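Long-range contacts in spermidine synthase (Corynebacterium glutamicum ATCC 13032, PDB 3GJY), which probably makes spermidine in polyamine biosynthesis by transferring an aminopropyl group from decarboxylated S-adenosylmethionine to putrescine: residues A[74-83]-A[103-111]; A[155-166]-A[188-199]. One frame throughout, in Å; residues are numbered along the deposited sequence. Where two conformers were deposited one is given.

Interaction 1: residues A[74-83]-A[103-111]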
loop_
_atom_site.group_PDB
_atom_site.type_symbol
_atom_site.label_atom_id
_atom_site.label_comp_id
_atom_site.label_asym_id
_atom_site.label_seq_id
_atom_site.Cartn_x
_atom_site.Cartn_y
_atom_site.Cartn_z
ATOM N N ILE A 74 -1.552 2.992 6.475
ATOM C CA ILE A 74 -0.493 3.396 5.523
ATOM C C ILE A 74 -0.251 4.922 5.642
ATOM O O ILE A 74 0.904 5.370 5.696
ATOM C CB ILE A 74 -0.837 3.010 4.081
ATOM C CG1 ILE A 74 -0.813 1.480 3.963
ATOM C CG2 ILE A 74 0.144 3.649 3.103
ATOM C CD1 ILE A 74 -1.415 0.978 2.644
ATOM N N ALA A 75 -1.324 5.711 5.661
ATOM C CA ALA A 75 -1.158 7.166 5.781
ATOM C C ALA A 75 -0.348 7.512 7.022
ATOM O O ALA A 75 0.574 8.317 6.956
ATOM C CB ALA A 75 -2.520 7.855 5.857
ATOM N N THR A 76 -0.695 6.909 8.166
ATOM C CA THR A 76 -0.019 7.242 9.413
ATOM C C THR A 76 1.464 6.822 9.375
ATOM O O THR A 76 2.362 7.618 9.728
ATOM C CB THR A 76 -0.734 6.550 10.586
ATOM O OG1 THR A 76 -2.039 7.118 10.718
ATOM C CG2 THR A 76 0.073 6.722 11.894
ATOM N N GLY A 77 1.722 5.590 8.959
ATOM C CA GLY A 77 3.106 5.105 8.981
ATOM C C GLY A 77 3.969 5.847 7.971
ATOM O O GLY A 77 5.097 6.221 8.281
ATOM N N ALA A 78 3.446 6.048 6.752
ATOM C CA ALA A 78 4.226 6.712 5.701
ATOM C C ALA A 78 4.453 8.187 6.041
ATOM O O ALA A 78 5.566 8.696 5.884
ATOM C CB ALA A 78 3.553 6.574 4.318
ATOM N N ARG A 79 3.424 8.875 6.526
ATOM C CA ARG A 79 3.606 10.316 6.837
ATOM C C ARG A 79 4.624 10.485 7.953
ATOM O O ARG A 79 5.457 11.403 7.911
ATOM C CB ARG A 79 2.298 11.002 7.238
ATOM C CG ARG A 79 1.357 11.235 6.040
ATOM C CD ARG A 79 0.056 11.820 6.523
ATOM N NE ARG A 79 0.218 13.150 7.091
ATOM C CZ ARG A 79 -0.811 13.894 7.482
ATOM N NH1 ARG A 79 -2.053 13.414 7.379
ATOM N NH2 ARG A 79 -0.603 15.104 7.990
ATOM N N ALA A 80 4.579 9.607 8.959
ATOM C CA ALA A 80 5.565 9.727 10.053
ATOM C C ALA A 80 7.004 9.628 9.500
ATOM O O ALA A 80 7.900 10.388 9.888
ATOM C CB ALA A 80 5.302 8.679 11.147
ATOM N N PHE A 81 7.203 8.687 8.589
ATOM C CA PHE A 81 8.500 8.471 8.009
ATOM C C PHE A 81 8.900 9.639 7.097
ATOM O O PHE A 81 10.016 10.164 7.203
ATOM C CB PHE A 81 8.477 7.172 7.201
ATOM C CG PHE A 81 9.832 6.781 6.649
ATOM C CD1 PHE A 81 10.620 5.855 7.322
ATOM C CD2 PHE A 81 10.338 7.361 5.497
ATOM C CE1 PHE A 81 11.865 5.466 6.825
ATOM C CE2 PHE A 81 11.604 6.997 5.015
ATOM C CZ PHE A 81 12.352 6.055 5.702
ATOM N N ILE A 82 8.016 10.026 6.177
ATOM C CA ILE A 82 8.316 11.099 5.235
ATOM C C ILE A 82 8.610 12.389 6.010
ATOM O O ILE A 82 9.550 13.122 5.689
ATOM C CB ILE A 82 7.119 11.309 4.258
ATOM C CG1 ILE A 82 6.960 10.094 3.320
ATOM C CG2 ILE A 82 7.258 12.623 3.451
ATOM C CD1 ILE A 82 5.586 10.010 2.679
ATOM N N ASP A 83 7.783 12.681 7.001
ATOM C CA ASP A 83 7.963 13.919 7.759
ATOM C C ASP A 83 9.305 13.956 8.477
ATOM O O ASP A 83 9.921 15.016 8.596
ATOM C CB ASP A 83 6.817 14.119 8.747
ATOM C CG ASP A 83 5.493 14.407 8.054
ATOM O OD1 ASP A 83 5.472 14.695 6.822
ATOM O OD2 ASP A 83 4.477 14.337 8.767
HETATM N N MSE A 103 -5.232 6.229 -2.421
HETATM C CA MSE A 103 -4.031 6.521 -1.650
HETATM C C MSE A 103 -3.168 7.609 -2.341
HETATM O O MSE A 103 -2.624 8.502 -1.698
HETATM C CB MSE A 103 -3.226 5.223 -1.475
HETATM C CG MSE A 103 -2.261 5.221 -0.331
HETATM SE SE MSE A 103 -3.026 4.799 1.469
HETATM C CE MSE A 103 -3.545 6.622 2.034
ATOM N N ALA A 104 -3.020 7.502 -3.668
ATOM C CA ALA A 104 -2.288 8.507 -4.448
ATOM C C ALA A 104 -2.901 9.904 -4.281
ATOM O O ALA A 104 -2.197 10.914 -4.086
ATOM C CB ALA A 104 -2.181 8.096 -5.937
ATOM N N ARG A 105 -4.228 9.942 -4.377
ATOM C CA ARG A 105 -5.011 11.176 -4.194
ATOM C C ARG A 105 -4.790 11.775 -2.790
ATOM O O ARG A 105 -4.674 13.000 -2.610
ATOM C CB ARG A 105 -6.479 10.814 -4.437
ATOM C CG ARG A 105 -7.524 11.905 -4.130
ATOM C CD ARG A 105 -8.889 11.337 -4.496
ATOM N NE ARG A 105 -10.025 12.197 -4.150
ATOM C CZ ARG A 105 -10.826 12.013 -3.107
ATOM N NH1 ARG A 105 -10.588 11.056 -2.207
ATOM N NH2 ARG A 105 -11.884 12.794 -2.991
ATOM N N TYR A 106 -4.730 10.891 -1.790
ATOM C CA TYR A 106 -4.486 11.317 -0.418
ATOM C C TYR A 106 -3.110 11.979 -0.279
ATOM O O TYR A 106 -2.983 13.110 0.219
ATOM C CB TYR A 106 -4.586 10.077 0.492
ATOM C CG TYR A 106 -4.254 10.379 1.922
ATOM C CD1 TYR A 106 -5.240 10.825 2.813
ATOM C CD2 TYR A 106 -2.961 10.237 2.398
ATOM C CE1 TYR A 106 -4.931 11.120 4.136
ATOM C CE2 TYR A 106 -2.623 10.557 3.716
ATOM C CZ TYR A 106 -3.621 11.007 4.580
ATOM O OH TYR A 106 -3.294 11.306 5.881
ATOM N N PHE A 107 -2.063 11.259 -0.727
ATOM C CA PHE A 107 -0.717 11.806 -0.594
ATOM C C PHE A 107 -0.519 13.045 -1.436
ATOM O O PHE A 107 0.249 13.935 -1.067
ATOM C CB PHE A 107 0.371 10.764 -0.896
ATOM C CG PHE A 107 0.532 9.754 0.201
ATOM C CD1 PHE A 107 1.035 10.129 1.420
ATOM C CD2 PHE A 107 0.068 8.464 0.038
ATOM C CE1 PHE A 107 1.158 9.191 2.457
ATOM C CE2 PHE A 107 0.158 7.528 1.079
ATOM C CZ PHE A 107 0.712 7.905 2.293
ATOM N N ALA A 108 -1.185 13.097 -2.585
ATOM C CA ALA A 108 -1.078 14.299 -3.436
ATOM C C ALA A 108 -1.626 15.544 -2.708
ATOM O O ALA A 108 -1.122 16.667 -2.902
ATOM C CB ALA A 108 -1.778 14.105 -4.750
ATOM N N ASP A 109 -2.636 15.348 -1.855
ATOM C CA ASP A 109 -3.169 16.497 -1.124
ATOM C C ASP A 109 -2.333 16.860 0.115
ATOM O O ASP A 109 -2.082 18.044 0.396
ATOM C CB ASP A 109 -4.616 16.239 -0.699
ATOM C CG ASP A 109 -5.297 17.510 -0.228
ATOM O OD1 ASP A 109 -5.491 18.414 -1.071
ATOM O OD2 ASP A 109 -5.620 17.603 0.973
ATOM N N VAL A 110 -1.896 15.831 0.840
ATOM C CA VAL A 110 -1.053 16.046 2.024
ATOM C C VAL A 110 0.286 16.700 1.642
ATOM O O VAL A 110 0.771 17.602 2.351
ATOM C CB VAL A 110 -0.802 14.733 2.757
ATOM C CG1 VAL A 110 0.218 14.900 3.908
ATOM C CG2 VAL A 110 -2.131 14.222 3.317
ATOM N N TYR A 111 0.830 16.262 0.508
ATOM C CA TYR A 111 2.107 16.734 0.010
ATOM C C TYR A 111 1.876 17.310 -1.375
ATOM O O TYR A 111 1.973 16.606 -2.386
ATOM C CB TYR A 111 3.087 15.561 -0.032
ATOM C CG TYR A 111 3.342 14.902 1.310
ATOM C CD1 TYR A 111 3.941 15.634 2.356
ATOM C CD2 TYR A 111 2.999 13.566 1.526
ATOM C CE1 TYR A 111 4.185 15.065 3.613
ATOM C CE2 TYR A 111 3.244 12.951 2.780
ATOM C CZ TYR A 111 3.835 13.718 3.821
ATOM O OH TYR A 111 4.111 13.120 5.018
#
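Phe107 is a knob in a hole formed by Ile74, Ala75, Ala78 and Arg79, joining helix 102-110 to helix 69-85. Its CG points anti to the carbonyl carbon, which swings the ring across to the other helix until CZ lies 3.7 Å from Ala78 CB. The segment axes approach to 11.5 Å and cross at -38°, a spacing bridged by Tyr106 and Phe107, whose rings reach Ala75 and Ala78. Tyr106 also reaches a small residue, from a different chi1 position: its CE2 is 3.4 Å from Ala75 CB, and its CD2 lies over the centre of the Phe107 ring. Beneath this layer, Ile74 and Phe107 both rest on Ile164 of strand 160-165, so the two helices share one face of the sheet.

Arg79 closes the more exposed flank. Its chain bends at chi3 (65°), and the side chain crosses that of Tyr106 at about a right angle. Val110 CG1 covers one face of the guanidinium, 3.6 Å from Arg79 NE, while Tyr106 OH lies at its edge in plane, 2.9 Å from NH1. The same Val110 methyl sits over the centre of the Tyr111 ring.

Tyr111, just past the helix end, packs CZ 3.6 Å from Ile82 CG2 and donates from OH to Asp83 OD1 at 2.8 Å. The hydroxyl comes from above the carboxylate plane, 48° out of it. With the phenol as donor, this bond probably helps Asp83 stay ionised. Apolar packing fills the sheet side, while Arg79 and the exposed Asp83 bring polar groups outward.

Interaction 2: residues A[155-166]-A[188-199]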
loop_
_atom_site.group_PDB
_atom_site.type_symbol
_atom_site.label_atom_id
_atom_site.label_comp_id
_atom_site.label_asym_id
_atom_site.label_seq_id
_atom_site.Cartn_x
_atom_site.Cartn_y
_atom_site.Cartn_z
ATOM N N PHE A 155 12.754 -0.667 -12.597
ATOM C CA PHE A 155 13.172 0.489 -11.806
ATOM C C PHE A 155 14.671 0.730 -12.012
ATOM O O PHE A 155 15.483 -0.204 -11.898
ATOM C CB PHE A 155 12.979 0.237 -10.298
ATOM C CG PHE A 155 11.545 0.250 -9.791
ATOM C CD1 PHE A 155 10.512 0.906 -10.457
ATOM C CD2 PHE A 155 11.278 -0.381 -8.583
ATOM C CE1 PHE A 155 9.205 0.902 -9.920
ATOM C CE2 PHE A 155 9.998 -0.384 -8.043
ATOM C CZ PHE A 155 8.963 0.250 -8.713
ATOM N N THR A 156 15.033 1.987 -12.232
ATOM C CA THR A 156 16.446 2.386 -12.223
ATOM C C THR A 156 16.819 2.939 -10.818
ATOM O O THR A 156 15.946 3.230 -9.974
ATOM C CB THR A 156 16.716 3.447 -13.299
ATOM O OG1 THR A 156 15.890 4.585 -13.050
ATOM C CG2 THR A 156 16.404 2.918 -14.687
ATOM N N PRO A 157 18.114 3.076 -10.534
ATOM C CA PRO A 157 18.483 3.480 -9.185
ATOM C C PRO A 157 17.984 4.831 -8.734
ATOM O O PRO A 157 18.005 5.810 -9.477
ATOM C CB PRO A 157 20.010 3.453 -9.213
ATOM C CG PRO A 157 20.318 2.449 -10.239
ATOM C CD PRO A 157 19.305 2.694 -11.328
ATOM N N ALA A 158 17.496 4.869 -7.497
ATOM C CA ALA A 158 17.123 6.142 -6.850
ATOM C C ALA A 158 16.152 6.941 -7.709
ATOM O O ALA A 158 16.257 8.166 -7.848
ATOM C CB ALA A 158 18.379 6.959 -6.531
ATOM N N SER A 159 15.167 6.224 -8.248
ATOM C CA SER A 159 14.132 6.804 -9.113
ATOM C C SER A 159 12.832 7.144 -8.408
ATOM O O SER A 159 11.943 7.744 -9.013
ATOM C CB SER A 159 13.923 5.872 -10.308
ATOM O OG SER A 159 13.629 4.549 -9.848
ATOM N N ARG A 160 12.720 6.769 -7.137
ATOM C CA ARG A 160 11.504 7.086 -6.326
ATOM C C ARG A 160 11.871 7.109 -4.848
ATOM O O ARG A 160 12.851 6.472 -4.463
ATOM C CB ARG A 160 10.367 6.067 -6.610
ATOM C CG ARG A 160 10.798 4.613 -6.412
ATOM C CD ARG A 160 10.310 3.699 -7.513
ATOM N NE ARG A 160 10.896 3.964 -8.804
ATOM C CZ ARG A 160 10.251 4.166 -9.967
ATOM N NH1 ARG A 160 10.980 4.327 -11.047
ATOM N NH2 ARG A 160 8.931 4.254 -10.084
ATOM N N ASP A 161 11.052 7.772 -4.022
ATOM C CA ASP A 161 11.364 7.908 -2.597
ATOM C C ASP A 161 10.584 6.972 -1.732
ATOM O O ASP A 161 11.051 6.598 -0.649
ATOM C CB ASP A 161 11.087 9.344 -2.171
ATOM C CG ASP A 161 11.889 10.298 -3.001
ATOM O OD1 ASP A 161 13.134 10.286 -2.909
ATOM O OD2 ASP A 161 11.306 11.028 -3.801
ATOM N N VAL A 162 9.392 6.577 -2.208
ATOM C CA VAL A 162 8.497 5.705 -1.459
ATOM C C VAL A 162 7.849 4.785 -2.467
ATOM O O VAL A 162 7.436 5.240 -3.519
ATOM C CB VAL A 162 7.372 6.531 -0.722
ATOM C CG1 VAL A 162 6.491 5.594 0.061
ATOM C CG2 VAL A 162 7.963 7.631 0.181
ATOM N N ILE A 163 7.713 3.517 -2.104
ATOM C CA ILE A 163 6.894 2.564 -2.858
ATOM C C ILE A 163 5.806 2.047 -1.918
ATOM O O ILE A 163 6.108 1.589 -0.828
ATOM C CB ILE A 163 7.755 1.366 -3.350
ATOM C CG1 ILE A 163 8.803 1.823 -4.377
ATOM C CG2 ILE A 163 6.910 0.211 -3.919
ATOM C CD1 ILE A 163 9.945 0.825 -4.552
ATOM N N ILE A 164 4.549 2.124 -2.363
ATOM C CA ILE A 164 3.395 1.572 -1.663
ATOM C C ILE A 164 2.866 0.423 -2.518
ATOM O O ILE A 164 2.472 0.640 -3.661
ATOM C CB ILE A 164 2.298 2.641 -1.430
ATOM C CG1 ILE A 164 2.894 3.831 -0.628
ATOM C CG2 ILE A 164 1.096 2.006 -0.705
ATOM C CD1 ILE A 164 1.987 4.965 -0.361
ATOM N N ARG A 165 2.862 -0.788 -1.965
ATOM C CA ARG A 165 2.318 -1.955 -2.667
ATOM C C ARG A 165 0.921 -2.229 -2.124
ATOM O O ARG A 165 0.742 -2.497 -0.914
ATOM C CB ARG A 165 3.154 -3.221 -2.450
ATOM C CG ARG A 165 2.782 -4.303 -3.422
ATOM C CD ARG A 165 3.203 -5.687 -2.931
ATOM N NE ARG A 165 2.418 -6.095 -1.778
ATOM C CZ ARG A 165 2.803 -7.056 -0.940
ATOM N NH1 ARG A 165 3.954 -7.687 -1.108
ATOM N NH2 ARG A 165 2.035 -7.353 0.096
ATOM N N ASP A 166 -0.068 -2.176 -3.002
ATOM C CA ASP A 166 -1.456 -2.468 -2.620
ATOM C C ASP A 166 -2.124 -3.110 -3.805
ATOM O O ASP A 166 -2.947 -2.519 -4.489
ATOM C CB ASP A 166 -2.190 -1.200 -2.160
ATOM C CG ASP A 166 -3.574 -1.484 -1.589
ATOM O OD1 ASP A 166 -3.787 -2.609 -1.154
ATOM O OD2 ASP A 166 -4.438 -0.566 -1.596
ATOM N N ARG A 188 16.565 -1.353 -5.219
ATOM C CA ARG A 188 17.304 -0.627 -6.221
ATOM C C ARG A 188 16.594 0.661 -6.625
ATOM O O ARG A 188 17.230 1.709 -6.764
ATOM C CB ARG A 188 17.511 -1.489 -7.459
ATOM C CG ARG A 188 18.345 -0.768 -8.557
ATOM C CD ARG A 188 18.541 -1.694 -9.787
ATOM N NE ARG A 188 17.258 -1.914 -10.435
ATOM C CZ ARG A 188 16.544 -3.038 -10.391
ATOM N NH1 ARG A 188 17.014 -4.152 -9.829
ATOM N NH2 ARG A 188 15.333 -3.062 -10.948
ATOM N N GLY A 189 15.280 0.591 -6.839
ATOM C CA GLY A 189 14.566 1.797 -7.288
ATOM C C GLY A 189 14.496 2.890 -6.241
ATOM O O GLY A 189 14.346 4.039 -6.605
ATOM N N LEU A 190 14.528 2.545 -4.948
ATOM C CA LEU A 190 14.405 3.556 -3.903
ATOM C C LEU A 190 15.643 4.423 -3.781
ATOM O O LEU A 190 16.792 3.921 -3.834
ATOM C CB LEU A 190 14.120 2.882 -2.557
ATOM C CG LEU A 190 12.674 2.400 -2.410
ATOM C CD1 LEU A 190 12.570 1.470 -1.184
ATOM C CD2 LEU A 190 11.669 3.567 -2.314
ATOM N N ALA A 191 15.413 5.721 -3.581
ATOM C CA ALA A 191 16.493 6.597 -3.110
ATOM C C ALA A 191 17.139 5.968 -1.867
ATOM O O ALA A 191 16.470 5.289 -1.101
ATOM C CB ALA A 191 15.899 7.953 -2.720
ATOM N N PRO A 192 18.434 6.212 -1.625
ATOM C CA PRO A 192 19.032 5.692 -0.402
ATOM C C PRO A 192 18.202 6.071 0.821
ATOM O O PRO A 192 17.843 7.242 0.992
ATOM C CB PRO A 192 20.413 6.366 -0.390
ATOM C CG PRO A 192 20.720 6.615 -1.838
ATOM C CD PRO A 192 19.388 6.976 -2.446
ATOM N N GLY A 193 17.894 5.070 1.648
ATOM C CA GLY A 193 17.111 5.317 2.843
ATOM C C GLY A 193 15.624 5.457 2.623
ATOM O O GLY A 193 14.913 5.706 3.596
ATOM N N GLY A 194 15.137 5.253 1.384
ATOM C CA GLY A 194 13.707 5.436 1.091
ATOM C C GLY A 194 12.839 4.373 1.742
ATOM O O GLY A 194 13.337 3.458 2.386
ATOM N N LEU A 195 11.531 4.490 1.547
ATOM C CA LEU A 195 10.565 3.658 2.246
ATOM C C LEU A 195 9.820 2.729 1.318
ATOM O O LEU A 195 9.279 3.170 0.319
ATOM C CB LEU A 195 9.571 4.531 3.005
ATOM C CG LEU A 195 8.395 3.855 3.712
ATOM C CD1 LEU A 195 8.946 3.048 4.875
ATOM C CD2 LEU A 195 7.399 4.945 4.217
ATOM N N TYR A 196 9.755 1.452 1.700
ATOM C CA TYR A 196 8.834 0.482 1.124
ATOM C C TYR A 196 7.716 0.208 2.138
ATOM O O TYR A 196 7.984 -0.116 3.289
ATOM C CB TYR A 196 9.608 -0.812 0.765
ATOM C CG TYR A 196 8.706 -1.956 0.354
ATOM C CD1 TYR A 196 8.400 -2.188 -0.988
ATOM C CD2 TYR A 196 8.155 -2.792 1.317
ATOM C CE1 TYR A 196 7.584 -3.237 -1.367
ATOM C CE2 TYR A 196 7.316 -3.860 0.958
ATOM C CZ TYR A 196 7.036 -4.076 -0.408
ATOM O OH TYR A 196 6.218 -5.101 -0.813
ATOM N N VAL A 197 6.469 0.278 1.679
ATOM C CA VAL A 197 5.278 0.041 2.527
ATOM C C VAL A 197 4.344 -0.878 1.759
ATOM O O VAL A 197 4.022 -0.571 0.607
ATOM C CB VAL A 197 4.452 1.336 2.763
ATOM C CG1 VAL A 197 3.202 1.037 3.589
ATOM C CG2 VAL A 197 5.273 2.403 3.413
ATOM N N ALA A 198 3.872 -1.946 2.379
ATOM C CA ALA A 198 2.949 -2.859 1.716
ATOM C C ALA A 198 1.731 -3.173 2.545
ATOM O O ALA A 198 1.823 -3.445 3.749
ATOM C CB ALA A 198 3.656 -4.184 1.331
ATOM N N ASN A 199 0.589 -3.211 1.872
ATOM C CA ASN A 199 -0.605 -3.807 2.453
ATOM C C ASN A 199 -0.553 -5.318 2.268
ATOM O O ASN A 199 -0.355 -5.809 1.157
ATOM C CB ASN A 199 -1.840 -3.237 1.773
ATOM C CG ASN A 199 -3.124 -3.769 2.341
ATOM O OD1 ASN A 199 -3.190 -4.152 3.517
ATOM N ND2 ASN A 199 -4.169 -3.763 1.516
HETATM O O HOH W 1 18.965 3.250 -5.170
HETATM O O HOH W 2 -0.422 -5.655 -1.685
#
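Ile163 lies opposite Tyr196 and hydrogen-bonds Leu195 and Val197 where strands 160-165 and 194-202 run side by side, the parallel neighbours of a beta-alpha-beta unit whose connection includes helix 180-189. The order 3-2-1-4-5-7-6, with strand 238-245 reversed between 194-202 and 222-227, is that of the Rossmann-like AdoMet-dependent methyltransferase fold. The short strand axes are 4.6 Å apart and 10° from parallel, and Ile163 N donates to Leu195 O at 2.9 Å as one step of a regular exchange that continues to Asn199.

This half is tightly packed. Ile163 sets CD1 3.8 Å from Leu190 CG and turns CG2 to the Tyr196 ring, on the face covered by helix 180-189. Farther along that face Arg165 bends at chi3 (69°), laying its guanidinium over Ala198 CB and sending NH2 to Asn199 O at 3.0 Å; Glu212 forms a salt bridge with NH1. Past the last strand pair, Asn199 ND2 donates to Asp166 OD1 at 2.9 Å. The acceptor is in the amide plane, but the nitrogen stands 42° out of the carboxylate plane. Tyr70 and Asn239 hold the other oxygens, Asp166 OD2 and Asn199 OD1, which probably restrains the rotation of both groups.

The opposite end, where a type II turn from Thr156 to Ser159 folds over the end of helix 180-189, is open to solvent at Thr156 and Pro157, though Gly189 is buried tightly against Phe155. Gly189 O accepts from Ser159 N and Arg160 N, which approach from opposite faces of its plane. A water donates to Arg188 O and, at 2.6 Å, to Leu190 O, and takes a weak bond from Ala158 N. Arg188 grips a single atom, Phe155 O, side-on with NE at 2.9 Å and NH2 at 3.0 Å.

Interaction 1 closes before interaction 2 opens along the chain, yet their centres are 14 Å apart and they touch directly: the helix pair covers the sheet face that carries Val162, Ile164 and Leu195. Phe107 CE2 lies 3.5 Å from Ile164 CD1, so the knob of interaction 1 also packs onto the strand pair. Helix 69-85 meets Leu195 directly, Phe81 CE2 within 3.8 Å of Leu195 CB and Ala78 CA 3.9 Å from Leu195 CD2. As in relatives of this fold, the cofactor site would be expected at the C-terminal ends of the parallel strands, the end where Asp166 lies in interaction 2.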